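Local coordinates for esterase LipW (Mycobacterium marinum, PDB 3QH4), which probably hydrolyses ester bonds, as a mycobacterial esterase of the alpha/beta hydrolase fold, at residues I27-R38 against H92-N100; V196-R205 against E217-H225. One frame throughout, in Å; residues are numbered along the deposited sequence. Where two conformers were deposited one is given.

How the interactions relate
From the N terminus, the segment 27-38 leads into helix 31-56; the chain then runs through strands 59-66, 72-79 and 85-91 before the loop 92-100 returns to it. Interaction 1 closes this excursion, joining an N-terminal helix to the loop between strand 85-91 and helix 105-115. Interaction 2 closes a much shorter loop, with 11 residues between its segments, and ties the chain after strand 189-193 to helix 216-227. The two are in series, neither nested nor crossed. They nevertheless meet in space: Phe29 O probably accepts a hydrogen bond from His225 NE2, and Gly95 packs on Met222, so helix 216-227, one partner in interaction 2, also lies against interaction 1.

Interaction 1: residues I27-R38 against H92-N100; sequences IDFTAESILTIR and HAGGFALGN
Arg38 reaches from helix 31-56 to the backbone of Ala97. From CB its CG sits beside the backbone N, anti to the carbonyl carbon (chi1 -70°), and the chain then runs extended: CG packs on Leu98 CD2 at 3.7 Å, CD skirts Ala97 O, and NE donates to Ala97 O at 2.9 Å, nearly in line with the carbonyl bond (C=O...N 174°). NH2 reaches the same oxygen at 3.0 Å, on a lone pair in the carbonyl plane; sharing one acceptor leaves both N-H bonds bent. NH1 pairs with Glu129, and Ile34 CG2 lies over one guanidinium face. Leu98 is wedged beneath the helix: its CD1 touches Ile37 CG2 and Phe29 CE1, both at 3.8 Å, and its CD2 meets Ile34 CG2. The Phe29 ring turns its edge to the loop, with Gly95 O 3.5 Å from CE2, and takes Ile34 CD1 over the centre of one face. Segment 92-100 begins His-Ala-Gly-Gly, resembling the HGGG motif whose glycine backbone N-H groups build the oxyanion hole in hormone-sensitive-lipase relatives, a role the loop probably shares. It thus meets the helix through an apolar patch around Leu98 and one carbonyl, Ala97 O, held twice by an arginine that also pairs with Glu129.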
ATOM      1  N   ILE A  27      10.559 -11.831   9.103  1.00  9.25           N
ATOM      2  CA  ILE A  27      11.127 -11.713   7.754  1.00  8.63           C
ATOM      3  C   ILE A  27      12.623 -11.468   7.876  1.00  9.42           C
ATOM      4  O   ILE A  27      13.104 -10.963   8.894  1.00 10.12           O
ATOM      5  CB  ILE A  27      10.467 -10.539   6.971  1.00  8.16           C
ATOM      6  CG1 ILE A  27      10.700 -10.664   5.455  1.00  8.55           C
ATOM      7  CG2 ILE A  27      10.900  -9.164   7.517  1.00  7.76           C
ATOM      8  CD1 ILE A  27       9.758  -9.753   4.654  1.00  8.64           C
ATOM      9  N   ASP A  28      13.352 -11.817   6.820  1.00  9.04           N
ATOM     10  CA  ASP A  28      14.761 -11.471   6.699  1.00  9.94           C
ATOM     11  C   ASP A  28      14.810 -10.546   5.480  1.00  8.88           C
ATOM     12  O   ASP A  28      14.460 -10.949   4.382  1.00  9.99           O
ATOM     13  CB  ASP A  28      15.545 -12.765   6.474  1.00 10.51           C
ATOM     14  CG  ASP A  28      17.022 -12.540   6.216  1.00 14.12           C
ATOM     15  OD1 ASP A  28      17.458 -11.394   5.973  1.00 14.29           O
ATOM     16  OD2 ASP A  28      17.757 -13.556   6.252  1.00 15.17           O
ATOM     17  N   PHE A  29      15.236  -9.300   5.679  1.00  8.89           N
ATOM     18  CA  PHE A  29      15.145  -8.328   4.580  1.00  7.75           C
ATOM     19  C   PHE A  29      16.506  -7.947   4.023  1.00  8.65           C
ATOM     20  O   PHE A  29      16.671  -6.870   3.468  1.00  8.22           O
ATOM     21  CB  PHE A  29      14.343  -7.078   4.992  1.00  7.55           C
ATOM     22  CG  PHE A  29      13.450  -6.542   3.887  1.00  6.60           C
ATOM     23  CD1 PHE A  29      12.431  -7.324   3.379  1.00  8.62           C
ATOM     24  CD2 PHE A  29      13.624  -5.244   3.388  1.00  8.48           C
ATOM     25  CE1 PHE A  29      11.592  -6.844   2.346  1.00  7.58           C
ATOM     26  CE2 PHE A  29      12.783  -4.743   2.356  1.00  8.25           C
ATOM     27  CZ  PHE A  29      11.765  -5.555   1.864  1.00  7.41           C
ATOM     28  N   THR A  30      17.480  -8.855   4.148  1.00 10.13           N
ATOM     29  CA  THR A  30      18.753  -8.669   3.430  1.00 11.23           C
ATOM     30  C   THR A  30      18.514  -8.835   1.932  1.00 12.04           C
ATOM     31  O   THR A  30      17.537  -9.460   1.525  1.00 10.93           O
ATOM     32  CB  THR A  30      19.837  -9.696   3.884  1.00 12.73           C
ATOM     33  OG1 THR A  30      19.370 -11.029   3.628  1.00 14.33           O
ATOM     34  CG2 THR A  30      20.177  -9.518   5.357  1.00 13.04           C
ATOM     35  N   ALA A  31      19.405  -8.274   1.118  1.00 12.90           N
ATOM     36  CA  ALA A  31      19.315  -8.404  -0.334  1.00 14.31           C
ATOM     37  C   ALA A  31      19.243  -9.862  -0.802  1.00 13.94           C
ATOM     38  O   ALA A  31      18.409 -10.194  -1.632  1.00 14.11           O
ATOM     39  CB  ALA A  31      20.489  -7.677  -1.002  1.00 14.44           C
ATOM     40  N   GLU A  32      20.100 -10.734  -0.267  1.00 14.92           N
ATOM     41  CA  GLU A  32      20.060 -12.168  -0.614  1.00 14.44           C
ATOM     42  C   GLU A  32      18.729 -12.847  -0.297  1.00 14.36           C
ATOM     43  O   GLU A  32      18.206 -13.649  -1.098  1.00 14.22           O
ATOM     44  CB  GLU A  32      21.212 -12.924   0.076  1.00 16.14           C
ATOM     45  N   SER A  33      18.181 -12.524   0.880  1.00 12.93           N
ATOM     46  CA  SER A  33      16.899 -13.064   1.287  1.00 12.69           C
ATOM     47  C   SER A  33      15.775 -12.557   0.390  1.00 12.37           C
ATOM     48  O   SER A  33      14.873 -13.321   0.034  1.00 12.18           O
ATOM     49  CB  SER A  33      16.631 -12.739   2.768  1.00 12.09           C
ATOM     50  OG  SER A  33      15.329 -13.158   3.158  1.00 11.51           O
ATOM     51  N   ILE A  34      15.845 -11.273   0.014  1.00 12.13           N
ATOM     52  CA  ILE A  34      14.850 -10.680  -0.884  1.00 11.43           C
ATOM     53  C   ILE A  34      14.709 -11.477  -2.175  1.00 11.97           C
ATOM     54  O   ILE A  34      13.617 -11.749  -2.612  1.00 11.74           O
ATOM     55  CB  ILE A  34      15.146  -9.173  -1.137  1.00 11.54           C
ATOM     56  CG1 ILE A  34      14.660  -8.368   0.083  1.00 11.01           C
ATOM     57  CG2 ILE A  34      14.495  -8.663  -2.428  1.00  9.71           C
ATOM     58  CD1 ILE A  34      15.262  -6.929   0.225  1.00  9.45           C
ATOM     59  N   LEU A  35      15.822 -11.890  -2.766  1.00 13.48           N
ATOM     60  CA  LEU A  35      15.739 -12.710  -3.981  1.00 15.02           C
ATOM     61  C   LEU A  35      14.992 -14.025  -3.761  1.00 16.06           C
ATOM     62  O   LEU A  35      14.193 -14.434  -4.601  1.00 16.29           O
ATOM     63  CB  LEU A  35      17.132 -12.968  -4.560  1.00 16.05           C
ATOM     64  CG  LEU A  35      17.974 -11.759  -4.972  1.00 18.77           C
ATOM     65  CD1 LEU A  35      19.350 -12.232  -5.394  1.00 20.95           C
ATOM     66  CD2 LEU A  35      17.331 -10.894  -6.083  1.00 20.37           C
ATOM     67  N   THR A  36      15.220 -14.670  -2.624  1.00 16.30           N
ATOM     68  CA  THR A  36      14.594 -15.950  -2.346  1.00 17.91           C
ATOM     69  C   THR A  36      13.101 -15.767  -2.062  1.00 16.18           C
ATOM     70  O   THR A  36      12.272 -16.591  -2.462  1.00 16.13           O
ATOM     71  CB  THR A  36      15.297 -16.649  -1.154  1.00 18.32           C
ATOM     72  OG1 THR A  36      16.689 -16.783  -1.457  1.00 22.88           O
ATOM     73  CG2 THR A  36      14.737 -18.040  -0.943  1.00 21.84           C
ATOM     74  N   ILE A  37      12.764 -14.690  -1.353  1.00 14.29           N
ATOM     75  CA  ILE A  37      11.359 -14.415  -1.026  1.00 13.66           C
ATOM     76  C   ILE A  37      10.568 -14.165  -2.312  1.00 13.61           C
ATOM     77  O   ILE A  37       9.462 -14.686  -2.466  1.00 13.93           O
ATOM     78  CB  ILE A  37      11.187 -13.226  -0.051  1.00 12.26           C
ATOM     79  CG1 ILE A  37      11.848 -13.507   1.291  1.00 12.20           C
ATOM     80  CG2 ILE A  37       9.687 -12.890   0.164  1.00 12.43           C
ATOM     81  CD1 ILE A  37      11.980 -12.265   2.166  1.00 11.18           C
ATOM     82  N   ARG A  38      11.137 -13.391  -3.236  1.00 14.11           N
ATOM     83  CA  ARG A  38      10.419 -13.075  -4.485  1.00 13.99           C
ATOM     84  C   ARG A  38       9.914 -14.348  -5.149  1.00 15.07           C
ATOM     85  O   ARG A  38       8.766 -14.436  -5.568  1.00 14.81           O
ATOM     86  CB  ARG A  38      11.323 -12.349  -5.472  1.00 14.43           C
ATOM     87  CG  ARG A  38      11.661 -10.931  -5.032  1.00 11.94           C
ATOM     88  CD  ARG A  38      12.535 -10.254  -6.051  1.00 11.77           C
ATOM     89  NE  ARG A  38      12.790  -8.847  -5.699  1.00 10.60           N
ATOM     90  CZ  ARG A  38      13.837  -8.161  -6.160  1.00 10.95           C
ATOM     91  NH1 ARG A  38      14.705  -8.734  -7.005  1.00 11.83           N
ATOM     92  NH2 ARG A  38      14.018  -6.907  -5.801  1.00 10.45           N
ATOM     93  N   HIS A  92       0.990  -1.807  -4.343  1.00  4.38           N
ATOM     94  CA  HIS A  92       1.073  -2.954  -3.410  1.00  5.18           C
ATOM     95  C   HIS A  92       2.189  -2.866  -2.341  1.00  4.69           C
ATOM     96  O   HIS A  92       3.099  -2.057  -2.432  1.00  4.72           O
ATOM     97  CB  HIS A  92       1.248  -4.250  -4.214  1.00  4.98           C
ATOM     98  CG  HIS A  92       2.561  -4.345  -4.936  1.00  4.67           C
ATOM     99  ND1 HIS A  92       3.721  -4.735  -4.302  1.00  5.48           N
ATOM    100  CD2 HIS A  92       2.900  -4.117  -6.230  1.00  6.22           C
ATOM    101  CE1 HIS A  92       4.723  -4.722  -5.167  1.00  5.83           C
ATOM    102  NE2 HIS A  92       4.244  -4.364  -6.348  1.00  6.24           N
ATOM    103  N   ALA A  93       2.076  -3.725  -1.338  1.00  5.41           N
ATOM    104  CA  ALA A  93       3.032  -3.861  -0.235  1.00  4.29           C
ATOM    105  C   ALA A  93       4.271  -4.627  -0.666  1.00  5.11           C
ATOM    106  O   ALA A  93       4.284  -5.253  -1.743  1.00  5.72           O
ATOM    107  CB  ALA A  93       2.341  -4.596   0.926  1.00  6.18           C
ATOM    108  N   GLY A  94       5.318  -4.621   0.167  1.00  4.80           N
ATOM    109  CA  GLY A  94       6.483  -5.414  -0.214  1.00  4.66           C
ATOM    110  C   GLY A  94       7.779  -4.715   0.119  1.00  5.62           C
ATOM    111  O   GLY A  94       8.813  -5.126  -0.365  1.00  6.34           O
ATOM    112  N   GLY A  95       7.713  -3.684   0.958  1.00  3.69           N
ATOM    113  CA  GLY A  95       8.948  -2.984   1.405  1.00  5.71           C
ATOM    114  C   GLY A  95       9.821  -2.419   0.302  1.00  5.76           C
ATOM    115  O   GLY A  95      11.055  -2.293   0.479  1.00  4.92           O
ATOM    116  N   PHE A  96       9.173  -2.016  -0.797  1.00  5.99           N
ATOM    117  CA  PHE A  96       9.831  -1.463  -2.016  1.00  5.40           C
ATOM    118  C   PHE A  96      10.650  -2.481  -2.810  1.00  6.07           C
ATOM    119  O   PHE A  96      11.094  -2.142  -3.914  1.00  6.76           O
ATOM    120  CB  PHE A  96      10.741  -0.230  -1.753  1.00  5.38           C
ATOM    121  CG  PHE A  96      10.101   0.814  -0.926  1.00  4.75           C
ATOM    122  CD1 PHE A  96       9.169   1.680  -1.487  1.00  5.21           C
ATOM    123  CD2 PHE A  96      10.415   0.918   0.429  1.00  6.15           C
ATOM    124  CE1 PHE A  96       8.542   2.665  -0.694  1.00  6.41           C
ATOM    125  CE2 PHE A  96       9.819   1.905   1.218  1.00  5.90           C
ATOM    126  CZ  PHE A  96       8.863   2.771   0.657  1.00  5.02           C
ATOM    127  N   ALA A  97      10.836  -3.676  -2.248  1.00  6.34           N
ATOM    128  CA  ALA A  97      11.721  -4.701  -2.835  1.00  7.08           C
ATOM    129  C   ALA A  97      11.022  -5.973  -3.318  1.00  7.17           C
ATOM    130  O   ALA A  97      11.632  -6.783  -4.056  1.00  7.63           O
ATOM    131  CB  ALA A  97      12.783  -5.073  -1.821  1.00  7.99           C
ATOM    132  N   LEU A  98       9.792  -6.210  -2.858  1.00  6.61           N
ATOM    133  CA  LEU A  98       9.083  -7.459  -3.189  1.00  6.60           C
ATOM    134  C   LEU A  98       7.778  -7.186  -3.908  1.00  6.85           C
ATOM    135  O   LEU A  98       7.218  -6.080  -3.801  1.00  5.73           O
ATOM    136  CB  LEU A  98       8.734  -8.246  -1.917  1.00  6.96           C
ATOM    137  CG  LEU A  98       9.853  -8.554  -0.943  1.00  8.08           C
ATOM    138  CD1 LEU A  98       9.311  -9.155   0.352  1.00  8.31           C
ATOM    139  CD2 LEU A  98      10.773  -9.515  -1.676  1.00  8.68           C
ATOM    140  N   GLY A  99       7.277  -8.207  -4.610  1.00  6.49           N
ATOM    141  CA  GLY A  99       5.893  -8.187  -5.069  1.00  7.06           C
ATOM    142  C   GLY A  99       5.683  -7.869  -6.535  1.00  7.48           C
ATOM    143  O   GLY A  99       6.622  -7.576  -7.272  1.00  7.46           O
ATOM    144  N   ASN A 100       4.421  -7.952  -6.937  1.00  7.16           N
ATOM    145  CA  ASN A 100       3.980  -7.758  -8.320  1.00  8.42           C
ATOM    146  C   ASN A 100       2.443  -7.622  -8.277  1.00  7.68           C
ATOM    147  O   ASN A 100       1.886  -7.343  -7.208  1.00  8.48           O
ATOM    148  CB  ASN A 100       4.445  -8.948  -9.195  1.00  8.58           C
ATOM    149  CG  ASN A 100       3.847 -10.309  -8.731  1.00 10.96           C
ATOM    150  OD1 ASN A 100       2.907 -10.357  -7.926  1.00  9.16           O
ATOM    151  ND2 ASN A 100       4.406 -11.410  -9.241  1.00  9.40           N
TER

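Interaction 2: residues V196-R205 against E217-H225; sequences VLDDRPTASR and EAASLMWRH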
ATOM      1  N   VAL A 196       4.223   2.794   5.313  1.00  3.29           N
ATOM      2  CA  VAL A 196       5.602   3.132   5.596  1.00  3.85           C
ATOM      3  C   VAL A 196       5.715   4.644   5.345  1.00  4.19           C
ATOM      4  O   VAL A 196       5.406   5.098   4.236  1.00  5.05           O
ATOM      5  CB  VAL A 196       6.503   2.315   4.646  1.00  3.63           C
ATOM      6  CG1 VAL A 196       7.924   2.852   4.725  1.00  6.24           C
ATOM      7  CG2 VAL A 196       6.435   0.814   5.061  1.00  5.07           C
ATOM      8  N   LEU A 197       6.156   5.418   6.346  1.00  3.79           N
ATOM      9  CA  LEU A 197       6.106   6.877   6.256  1.00  4.23           C
ATOM     10  C   LEU A 197       7.377   7.612   6.599  1.00  5.33           C
ATOM     11  O   LEU A 197       7.596   8.696   6.063  1.00  5.08           O
ATOM     12  CB  LEU A 197       4.963   7.424   7.155  1.00  3.70           C
ATOM     13  CG  LEU A 197       3.573   7.028   6.683  1.00  4.52           C
ATOM     14  CD1 LEU A 197       2.598   7.396   7.761  1.00  5.75           C
ATOM     15  CD2 LEU A 197       3.241   7.771   5.409  1.00  6.57           C
ATOM     16  N   ASP A 198       8.220   7.037   7.453  1.00  5.28           N
ATOM     17  CA  ASP A 198       9.309   7.825   8.011  1.00  6.98           C
ATOM     18  C   ASP A 198      10.543   6.969   8.267  1.00  6.82           C
ATOM     19  O   ASP A 198      10.479   5.985   9.019  1.00  7.10           O
ATOM     20  CB  ASP A 198       8.834   8.492   9.313  1.00  7.47           C
ATOM     21  CG  ASP A 198       9.685   9.708   9.718  1.00 10.46           C
ATOM     22  OD1 ASP A 198      10.866   9.804   9.346  1.00  7.86           O
ATOM     23  OD2 ASP A 198       9.157  10.605  10.430  1.00 17.17           O
ATOM     24  N   ASP A 199      11.667   7.344   7.656  1.00  6.75           N
ATOM     25  CA  ASP A 199      12.914   6.608   7.907  1.00  6.43           C
ATOM     26  C   ASP A 199      13.478   6.832   9.310  1.00  7.15           C
ATOM     27  O   ASP A 199      14.291   6.047   9.793  1.00  7.88           O
ATOM     28  CB  ASP A 199      13.967   7.005   6.872  1.00  6.43           C
ATOM     29  CG  ASP A 199      14.354   8.449   7.006  1.00  7.24           C
ATOM     30  OD1 ASP A 199      13.464   9.305   6.788  1.00  7.04           O
ATOM     31  OD2 ASP A 199      15.545   8.706   7.328  1.00  7.31           O
ATOM     32  N   ARG A 200      13.054   7.898   9.970  1.00  7.59           N
ATOM     33  CA  ARG A 200      13.562   8.206  11.305  1.00  8.98           C
ATOM     34  C   ARG A 200      12.959   7.203  12.290  1.00 10.23           C
ATOM     35  O   ARG A 200      11.792   6.928  12.228  1.00 10.25           O
ATOM     36  CB  ARG A 200      13.178   9.641  11.670  1.00  8.61           C
ATOM     37  CG  ARG A 200      13.879  10.692  10.738  1.00  8.57           C
ATOM     38  CD  ARG A 200      13.361  12.092  11.031  1.00 12.04           C
ATOM     39  NE  ARG A 200      12.001  12.252  10.536  1.00 10.23           N
ATOM     40  CZ  ARG A 200      11.304  13.389  10.531  1.00 12.78           C
ATOM     41  NH1 ARG A 200      11.844  14.529  10.962  1.00 10.48           N
ATOM     42  NH2 ARG A 200      10.065  13.396  10.050  1.00 11.55           N
ATOM     43  N   PRO A 201      13.764   6.658  13.201  1.00 11.98           N
ATOM     44  CA  PRO A 201      13.250   5.621  14.135  1.00 12.97           C
ATOM     45  C   PRO A 201      12.200   6.163  15.107  1.00 11.73           C
ATOM     46  O   PRO A 201      12.236   7.313  15.490  1.00 13.37           O
ATOM     47  CB  PRO A 201      14.499   5.183  14.906  1.00 14.92           C
ATOM     48  CG  PRO A 201      15.684   5.653  14.051  1.00 16.27           C
ATOM     49  CD  PRO A 201      15.211   6.899  13.354  1.00 13.87           C
ATOM     50  N   THR A 202      11.234   5.337  15.459  1.00 10.00           N
ATOM     51  CA  THR A 202      10.222   5.713  16.421  1.00  8.43           C
ATOM     52  C   THR A 202      10.303   4.707  17.537  1.00  7.71           C
ATOM     53  O   THR A 202      11.061   3.697  17.444  1.00  7.21           O
ATOM     54  CB  THR A 202       8.840   5.596  15.819  1.00  8.83           C
ATOM     55  OG1 THR A 202       8.669   4.234  15.377  1.00  6.30           O
ATOM     56  CG2 THR A 202       8.727   6.533  14.622  1.00  8.31           C
ATOM     57  N   ALA A 203       9.545   4.986  18.593  1.00  6.49           N
ATOM     58  CA  ALA A 203       9.533   4.072  19.750  1.00  6.48           C
ATOM     59  C   ALA A 203       9.006   2.701  19.323  1.00  5.79           C
ATOM     60  O   ALA A 203       9.537   1.665  19.755  1.00  6.66           O
ATOM     61  CB  ALA A 203       8.665   4.627  20.834  1.00  6.63           C
ATOM     62  N   SER A 204       7.938   2.680  18.523  1.00  5.88           N
ATOM     63  CA  SER A 204       7.398   1.389  18.074  1.00  4.80           C
ATOM     64  C   SER A 204       8.335   0.613  17.138  1.00  5.12           C
ATOM     65  O   SER A 204       8.315  -0.612  17.148  1.00  4.91           O
ATOM     66  CB  SER A 204       6.029   1.499  17.433  1.00  4.53           C
ATOM     67  OG  SER A 204       6.071   2.322  16.262  1.00  5.21           O
ATOM     68  N   ARG A 205       9.156   1.306  16.340  1.00  5.84           N
ATOM     69  CA  ARG A 205      10.138   0.571  15.534  1.00  7.00           C
ATOM     70  C   ARG A 205      11.119  -0.222  16.393  1.00  7.96           C
ATOM     71  O   ARG A 205      11.451  -1.372  16.066  1.00  8.53           O
ATOM     72  CB  ARG A 205      10.914   1.477  14.554  1.00  7.99           C
ATOM     73  CG  ARG A 205      11.809   0.584  13.695  1.00 13.52           C
ATOM     74  CD  ARG A 205      12.891   1.280  12.916  1.00 17.62           C
ATOM     75  NE  ARG A 205      12.341   2.240  11.957  1.00 19.60           N
ATOM     76  CZ  ARG A 205      13.106   2.873  11.064  1.00 19.41           C
ATOM     77  NH1 ARG A 205      12.552   3.733  10.227  1.00 15.28           N
ATOM     78  NH2 ARG A 205      14.426   2.615  11.003  1.00 17.31           N
ATOM     79  N   GLU A 217      13.832  -4.072  12.511  1.00  6.09           N
ATOM     80  CA  GLU A 217      15.123  -4.324  11.877  0.50  7.32           C
ATOM     81  C   GLU A 217      14.987  -4.385  10.358  1.00  7.29           C
ATOM     82  O   GLU A 217      15.794  -3.770   9.634  1.00  7.27           O
ATOM     83  CB  GLU A 217      15.790  -5.550  12.481  0.50  7.59           C
ATOM     84  CG  GLU A 217      16.118  -5.271  13.924  0.50  7.69           C
ATOM     85  CD  GLU A 217      16.801  -6.411  14.642  0.50 11.84           C
ATOM     86  OE1 GLU A 217      17.282  -7.363  13.988  0.50 11.72           O
ATOM     87  OE2 GLU A 217      16.859  -6.331  15.886  0.50 12.63           O
ATOM     88  N   ALA A 218      13.966  -5.080   9.871  1.00  6.85           N
ATOM     89  CA  ALA A 218      13.675  -5.077   8.437  1.00  6.39           C
ATOM     90  C   ALA A 218      13.374  -3.665   7.926  1.00  6.29           C
ATOM     91  O   ALA A 218      13.729  -3.331   6.808  1.00  5.68           O
ATOM     92  CB  ALA A 218      12.504  -6.021   8.113  1.00  6.45           C
ATOM     93  N   ALA A 219      12.716  -2.841   8.742  1.00  5.55           N
ATOM     94  CA  ALA A 219      12.351  -1.503   8.291  1.00  5.12           C
ATOM     95  C   ALA A 219      13.622  -0.668   8.035  1.00  5.22           C
ATOM     96  O   ALA A 219      13.698   0.098   7.051  1.00  4.24           O
ATOM     97  CB  ALA A 219      11.417  -0.846   9.304  1.00  5.71           C
ATOM     98  N   SER A 220      14.632  -0.862   8.883  1.00  5.21           N
ATOM     99  CA  SER A 220      15.905  -0.179   8.689  0.60  6.14           C
ATOM    100  C   SER A 220      16.574  -0.593   7.366  1.00  6.01           C
ATOM    101  O   SER A 220      17.010   0.279   6.574  1.00  6.08           O
ATOM    102  CB  SER A 220      16.850  -0.419   9.855  0.60  6.59           C
ATOM    103  OG  SER A 220      18.112   0.154   9.544  0.60  9.26           O
ATOM    104  N   LEU A 221      16.658  -1.900   7.124  1.00  5.96           N
ATOM    105  CA  LEU A 221      17.207  -2.424   5.852  1.00  7.13           C
ATOM    106  C   LEU A 221      16.391  -1.930   4.660  1.00  6.34           C
ATOM    107  O   LEU A 221      16.960  -1.537   3.633  1.00  6.17           O
ATOM    108  CB  LEU A 221      17.202  -3.953   5.841  1.00  8.13           C
ATOM    109  CG  LEU A 221      18.420  -4.672   6.442  1.00 12.65           C
ATOM    110  CD1 LEU A 221      18.737  -4.125   7.777  1.00 15.78           C
ATOM    111  CD2 LEU A 221      18.144  -6.177   6.533  1.00 14.19           C
ATOM    112  N   MET A 222      15.064  -1.954   4.807  1.00  4.73           N
ATOM    113  CA  MET A 222      14.138  -1.504   3.763  1.00  5.21           C
ATOM    114  C   MET A 222      14.483  -0.096   3.285  1.00  5.24           C
ATOM    115  O   MET A 222      14.601   0.140   2.083  1.00  5.79           O
ATOM    116  CB  MET A 222      12.681  -1.543   4.313  1.00  5.13           C
ATOM    117  CG  MET A 222      11.644  -0.952   3.374  1.00  6.01           C
ATOM    118  SD  MET A 222      10.084  -0.758   4.254  1.00  5.94           S
ATOM    119  CE  MET A 222      10.473   0.568   5.411  1.00  4.29           C
ATOM    120  N   TRP A 223      14.639   0.840   4.226  1.00  4.98           N
ATOM    121  CA  TRP A 223      14.934   2.232   3.881  1.00  5.86           C
ATOM    122  C   TRP A 223      16.298   2.291   3.216  1.00  5.90           C
ATOM    123  O   TRP A 223      16.512   3.075   2.252  1.00  5.70           O
ATOM    124  CB  TRP A 223      14.851   3.158   5.102  1.00  5.04           C
ATOM    125  CG  TRP A 223      13.446   3.548   5.399  1.00  5.86           C
ATOM    126  CD1 TRP A 223      12.683   3.186   6.486  1.00  7.59           C
ATOM    127  CD2 TRP A 223      12.644   4.402   4.603  1.00  6.41           C
ATOM    128  NE1 TRP A 223      11.432   3.752   6.379  1.00  4.41           N
ATOM    129  CE2 TRP A 223      11.389   4.515   5.237  1.00  4.19           C
ATOM    130  CE3 TRP A 223      12.866   5.097   3.398  1.00  6.62           C
ATOM    131  CZ2 TRP A 223      10.347   5.301   4.718  1.00  7.65           C
ATOM    132  CZ3 TRP A 223      11.819   5.880   2.869  1.00  7.09           C
ATOM    133  CH2 TRP A 223      10.575   5.972   3.535  1.00  5.23           C
ATOM    134  N   ARG A 224      17.236   1.465   3.691  1.00  6.84           N
ATOM    135  CA  ARG A 224      18.580   1.499   3.056  1.00  6.73           C
ATOM    136  C   ARG A 224      18.537   1.052   1.594  1.00  7.37           C
ATOM    137  O   ARG A 224      19.155   1.708   0.726  1.00  7.42           O
ATOM    138  CB  ARG A 224      19.623   0.699   3.871  1.00  7.19           C
ATOM    139  CG  ARG A 224      20.046   1.433   5.147  1.00 10.28           C
ATOM    140  CD  ARG A 224      21.479   1.073   5.560  1.00 18.56           C
ATOM    141  NE  ARG A 224      21.633  -0.328   5.858  1.00 21.04           N
ATOM    142  CZ  ARG A 224      21.342  -0.885   7.034  1.00 24.17           C
ATOM    143  NH1 ARG A 224      20.842  -0.154   8.030  1.00 22.96           N
ATOM    144  NH2 ARG A 224      21.534  -2.186   7.209  1.00 24.55           N
ATOM    145  N   HIS A 225      17.815  -0.039   1.302  1.00  7.20           N
ATOM    146  CA  HIS A 225      17.749  -0.543  -0.087  1.00  7.64           C
ATOM    147  C   HIS A 225      17.075   0.472  -1.010  1.00  7.21           C
ATOM    148  O   HIS A 225      17.489   0.643  -2.154  1.00  6.55           O
ATOM    149  CB  HIS A 225      16.916  -1.823  -0.221  1.00  7.75           C
ATOM    150  CG  HIS A 225      17.394  -2.967   0.607  1.00  9.96           C
ATOM    151  ND1 HIS A 225      18.722  -3.308   0.733  1.00 14.61           N
ATOM    152  CD2 HIS A 225      16.698  -3.872   1.334  1.00 12.23           C
ATOM    153  CE1 HIS A 225      18.826  -4.356   1.534  1.00 15.62           C
ATOM    154  NE2 HIS A 225      17.612  -4.713   1.914  1.00 10.89           N
TER
HETATM  155  O   HOH W   1       9.573   3.428   8.528  1.00  3.77           O
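Asp199 and Trp223 bring the two backbones to 6.3 Å between their CA atoms, and Arg205 and Ala219 pair further along at 7.9 Å; from Asp199 to Arg205, loop and then the first turn of helix 203-207, the chain runs opposite in direction to helix 216-227. Thr202 is the N-cap of the short helix, its OG1 accepting from Arg205 N. Trp223 carries much of the contact. Asp199 CA sits 3.6 Å from the centroid of its five-membered ring, 12° off the normal, a CH-pi contact, with Asp199 CB over the same face. The buried Asp199 N, against the indole near CE2, has no hydrogen-bonding partner in the model, whereas the carboxylate leads away to a salt bridge with Arg240. In the ring plane, NE1 donates to a water at 2.9 Å, and that water donates to Asp198 O, bridging the segments. On the benzo ring, CZ2 meets Val196 CG1 at 3.4 Å, the two side chains sliding past each other. The same methyl meets Met222 CE tip to tip at 3.5 Å, a tight pair reached because the Met222 chain bends at its last torsion (chi3 69°). Arg205 lays its guanidinium between Ala219 CB and Pro201 CA on opposite faces, nearly parallel to the indole (13°), and NH1 makes weak bonds to Asp198 O and Asp199 O. Val196 follows strand 189-193 and touches Ser166, the probable nucleophile, while its O accepts from Thr170 of helix 167-181; Leu197 leans on Tyr267 of helix 261-273, and helix 216-227 also meets Phe29 through Ala218 and Phe96 through Met222.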